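PDB 5NJI: Phthiocerol/phenolphthiocerol synthesis polyketide synthase type I PpsC from Mycobacterium tuberculosis, which probably dehydrates beta-hydroxyacyl intermediates, through its dehydratase domain, to enoyl products during assembly of the phthiocerol chain of mycobacterial cell-envelope lipids. Local coordinates for residues 76-86 and 114-125. The protein carries 1 engineered substitution. Numbering follows the deposited sequence.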
loop_
_atom_site.group_PDB
_atom_site.type_symbol
_atom_site.label_atom_id
_atom_site.label_comp_id
_atom_site.label_asym_id
_atom_site.label_seq_id
_atom_site.Cartn_x
_atom_site.Cartn_y
_atom_site.Cartn_z
ATOM N N ILE A 76 4.492 -2.129 7.065
ATOM C CA ILE A 76 5.549 -2.033 8.061
ATOM C C ILE A 76 5.082 -1.242 9.272
ATOM O O ILE A 76 5.360 -1.621 10.413
ATOM C CB ILE A 76 6.811 -1.419 7.434
ATOM C CG1 ILE A 76 7.415 -2.413 6.444
ATOM C CG2 ILE A 76 7.820 -1.036 8.488
ATOM C CD1 ILE A 76 8.364 -1.778 5.436
ATOM N N ALA A 77 4.379 -0.135 9.051
ATOM C CA ALA A 77 3.895 0.656 10.179
ATOM C C ALA A 77 2.903 -0.134 11.032
ATOM O O ALA A 77 2.984 -0.118 12.268
ATOM C CB ALA A 77 3.269 1.953 9.676
ATOM N N LEU A 78 1.949 -0.825 10.398
ATOM C CA LEU A 78 0.982 -1.622 11.157
ATOM C C LEU A 78 1.651 -2.772 11.887
ATOM O O LEU A 78 1.315 -3.060 13.042
ATOM C CB LEU A 78 -0.117 -2.153 10.232
ATOM C CG LEU A 78 -0.986 -1.052 9.652
ATOM C CD1 LEU A 78 -1.830 -1.683 8.584
ATOM C CD2 LEU A 78 -1.873 -0.411 10.710
ATOM N N ALA A 79 2.618 -3.431 11.244
ATOM C CA ALA A 79 3.321 -4.519 11.895
ATOM C C ALA A 79 4.158 -4.020 13.064
ATOM O O ALA A 79 4.307 -4.737 14.056
ATOM C CB ALA A 79 4.218 -5.249 10.896
ATOM N N ALA A 80 4.712 -2.814 12.957
ATOM C CA ALA A 80 5.488 -2.252 14.054
ATOM C C ALA A 80 4.618 -2.038 15.286
ATOM O O ALA A 80 4.989 -2.442 16.393
ATOM C CB ALA A 80 6.154 -0.940 13.625
ATOM N N ALA A 81 3.450 -1.414 15.110
ATOM C CA ALA A 81 2.536 -1.234 16.238
ATOM C C ALA A 81 2.134 -2.571 16.838
ATOM O O ALA A 81 2.100 -2.730 18.060
ATOM C CB ALA A 81 1.291 -0.454 15.796
ATOM N N THR A 82 1.810 -3.544 15.990
ATOM C CA THR A 82 1.387 -4.853 16.463
ATOM C C THR A 82 2.497 -5.575 17.220
ATOM O O THR A 82 2.227 -6.277 18.207
ATOM C CB THR A 82 0.897 -5.672 15.263
ATOM O OG1 THR A 82 -0.243 -5.022 14.704
ATOM C CG2 THR A 82 0.510 -7.086 15.667
ATOM N N ASP A 83 3.752 -5.392 16.811
ATOM C CA ASP A 83 4.850 -6.022 17.526
ATOM C C ASP A 83 5.153 -5.326 18.839
ATOM O O ASP A 83 5.770 -5.934 19.719
ATOM C CB ASP A 83 6.098 -6.042 16.640
ATOM C CG ASP A 83 7.236 -6.837 17.245
ATOM O OD1 ASP A 83 7.020 -8.020 17.607
ATOM O OD2 ASP A 83 8.353 -6.278 17.345
ATOM N N THR A 84 4.717 -4.083 19.001
ATOM C CA THR A 84 5.040 -3.300 20.184
ATOM C C THR A 84 3.978 -3.417 21.268
ATOM O O THR A 84 4.305 -3.485 22.458
ATOM C CB THR A 84 5.214 -1.831 19.803
ATOM O OG1 THR A 84 6.208 -1.709 18.771
ATOM C CG2 THR A 84 5.645 -0.995 20.999
ATOM N N PHE A 85 2.712 -3.433 20.881
ATOM C CA PHE A 85 1.610 -3.388 21.829
ATOM C C PHE A 85 0.788 -4.660 21.726
ATOM O O PHE A 85 0.481 -5.131 20.627
ATOM C CB PHE A 85 0.717 -2.171 21.571
ATOM C CG PHE A 85 1.467 -0.873 21.513
ATOM C CD1 PHE A 85 2.047 -0.341 22.655
ATOM C CD2 PHE A 85 1.620 -0.181 20.315
ATOM C CE1 PHE A 85 2.726 0.849 22.615
ATOM C CE2 PHE A 85 2.311 1.017 20.274
ATOM C CZ PHE A 85 2.871 1.530 21.423
ATOM N N ALA A 86 0.425 -5.201 22.880
ATOM C CA ALA A 86 -0.466 -6.349 22.934
ATOM C C ALA A 86 -1.899 -5.853 22.844
ATOM O O ALA A 86 -2.346 -5.082 23.699
ATOM C CB ALA A 86 -0.251 -7.134 24.224
ATOM N N THR A 114 13.437 0.712 11.057
ATOM C CA THR A 114 12.149 1.263 11.469
ATOM C C THR A 114 12.196 1.633 12.947
ATOM O O THR A 114 12.820 0.934 13.753
ATOM C CB THR A 114 11.035 0.238 11.212
ATOM O OG1 THR A 114 11.036 -0.111 9.827
ATOM C CG2 THR A 114 9.659 0.763 11.586
ATOM N N THR A 115 11.607 2.769 13.296
ATOM C CA THR A 115 11.462 3.153 14.696
ATOM C C THR A 115 10.009 3.436 15.025
ATOM O O THR A 115 9.220 3.833 14.166
ATOM C CB THR A 115 12.279 4.387 15.058
ATOM O OG1 THR A 115 11.924 5.488 14.213
ATOM C CG2 THR A 115 13.785 4.110 14.966
ATOM N N LEU A 116 9.664 3.220 16.286
ATOM C CA LEU A 116 8.326 3.530 16.770
ATOM C C LEU A 116 8.436 4.223 18.114
ATOM O O LEU A 116 9.131 3.742 19.013
ATOM C CB LEU A 116 7.460 2.277 16.899
ATOM C CG LEU A 116 6.000 2.473 17.352
ATOM C CD1 LEU A 116 5.145 1.360 16.826
ATOM C CD2 LEU A 116 5.882 2.499 18.884
ATOM N N THR A 117 7.718 5.323 18.254
ATOM C CA THR A 117 7.557 5.996 19.532
ATOM C C THR A 117 6.068 6.156 19.788
ATOM O O THR A 117 5.266 6.158 18.858
ATOM C CB THR A 117 8.231 7.365 19.541
ATOM O OG1 THR A 117 7.607 8.227 18.575
ATOM C CG2 THR A 117 9.709 7.231 19.207
ATOM N N GLY A 118 5.690 6.274 21.062
ATOM C CA GLY A 118 4.311 6.545 21.420
ATOM C C GLY A 118 3.737 5.453 22.298
ATOM O O GLY A 118 4.467 4.767 23.024
ATOM N N ASP A 119 2.412 5.297 22.229
ATOM C CA ASP A 119 1.708 4.392 23.125
ATOM C C ASP A 119 0.595 3.697 22.352
ATOM O O ASP A 119 0.449 3.873 21.137
ATOM C CB ASP A 119 1.189 5.138 24.369
ATOM C CG ASP A 119 0.135 6.196 24.049
ATOM O OD1 ASP A 119 -0.531 6.127 22.996
ATOM O OD2 ASP A 119 -0.035 7.113 24.878
ATOM N N GLU A 120 -0.129 2.900 23.094
ATOM C CA GLU A 120 -1.094 2.014 22.494
ATOM C C GLU A 120 -2.320 2.705 21.913
ATOM O O GLU A 120 -3.139 2.047 21.379
ATOM C CB GLU A 120 -1.493 0.764 23.340
ATOM C CG GLU A 120 -2.602 0.946 24.378
ATOM C CD GLU A 120 -3.023 -0.408 25.042
ATOM O OE1 GLU A 120 -4.224 -0.784 25.145
ATOM O OE2 GLU A 120 -2.111 -1.138 25.499
ATOM N N GLN A 121 -2.437 4.009 22.077
ATOM C CA GLN A 121 -3.514 4.812 21.518
ATOM C C GLN A 121 -3.090 5.498 20.234
ATOM O O GLN A 121 -3.886 5.595 19.293
ATOM C CB GLN A 121 -3.965 5.886 22.517
ATOM C CG GLN A 121 -4.637 5.343 23.757
ATOM C CD GLN A 121 -5.784 4.430 23.425
ATOM O OE1 GLN A 121 -5.857 3.310 23.923
ATOM N NE2 GLN A 121 -6.686 4.893 22.564
ATOM N N ARG A 122 -1.857 5.998 20.201
ATOM C CA ARG A 122 -1.329 6.709 19.046
ATOM C C ARG A 122 0.185 6.595 19.083
ATOM O O ARG A 122 0.794 6.863 20.123
ATOM C CB ARG A 122 -1.749 8.180 19.058
ATOM C CG ARG A 122 -1.244 9.013 17.891
ATOM C CD ARG A 122 -1.895 10.385 17.900
ATOM N NE ARG A 122 -1.454 11.225 16.792
ATOM C CZ ARG A 122 -0.402 12.037 16.829
ATOM N NH1 ARG A 122 0.341 12.129 17.925
ATOM N NH2 ARG A 122 -0.090 12.762 15.764
ATOM N N CYS A 123 0.784 6.214 17.959
ATOM C CA CYS A 123 2.230 6.047 17.893
ATOM C C CYS A 123 2.736 6.546 16.541
ATOM O O CYS A 123 1.973 6.708 15.588
ATOM C CB CYS A 123 2.630 4.587 18.144
ATOM S SG CYS A 123 1.980 3.415 16.960
ATOM N N GLN A 124 4.031 6.853 16.491
ATOM C CA GLN A 124 4.671 7.460 15.338
ATOM C C GLN A 124 5.735 6.497 14.845
ATOM O O GLN A 124 6.571 6.035 15.630
ATOM C CB GLN A 124 5.313 8.825 15.674
ATOM C CG GLN A 124 4.380 9.818 16.340
ATOM C CD GLN A 124 3.426 10.470 15.362
ATOM O OE1 GLN A 124 3.574 10.334 14.146
ATOM N NE2 GLN A 124 2.439 11.183 15.889
ATOM N N VAL A 125 5.704 6.203 13.555
ATOM C CA VAL A 125 6.624 5.259 12.939
ATOM C C VAL A 125 7.457 6.014 11.917
ATOM O O VAL A 125 6.940 6.867 11.192
ATOM C CB VAL A 125 5.849 4.097 12.286
ATOM C CG1 VAL A 125 6.780 3.169 11.514
ATOM C CG2 VAL A 125 5.083 3.316 13.327
HETATM O O HOH W 1 0.358 -3.326 25.133
#
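Phe85, just past the end of helix 70-84, lays its ring on the turn of the beta hairpin 110-118/122-130, where the helix of the N-terminal hot-dog of a double hot-dog dehydratase packs on its antiparallel strands. Apolar packing fills the interface, and no direct hydrogen bond crosses it. Leu116 has CG anti to its backbone N (chi1 -178°), which carries the branch toward the helix: CD1 sits 3.7 Å from Ala81 N, while CD2 touches both Thr84 CG2 and Phe85 CZ. Small residues let the helix come close, Ala77 CB meeting Val125 CG1 at 4.1 Å. At the far end, Ile76 CG2 lies 3.6 Å from Thr114 OG1.

Both ring faces are covered. Thr84 CG2 stands over the centre of one; on the other, Glu120 CA makes a CH-pi contact 3.8 Å from the centroid. Cys123 SG comes in at the edge.

Polar groups fix the turn and the helix end. Asp119 OD1 accepts from Gln121 N (an Asx turn) and Arg122 N, together an Asx motif; Glu120 OE1 salt-bridges Arg146. A water takes a 2.9 Å bond from Ala86 N and gives a weak one to Glu120 OE2. Thr84 OG1 donates to Ala80 O, 2.8 Å away, from above the carbonyl plane.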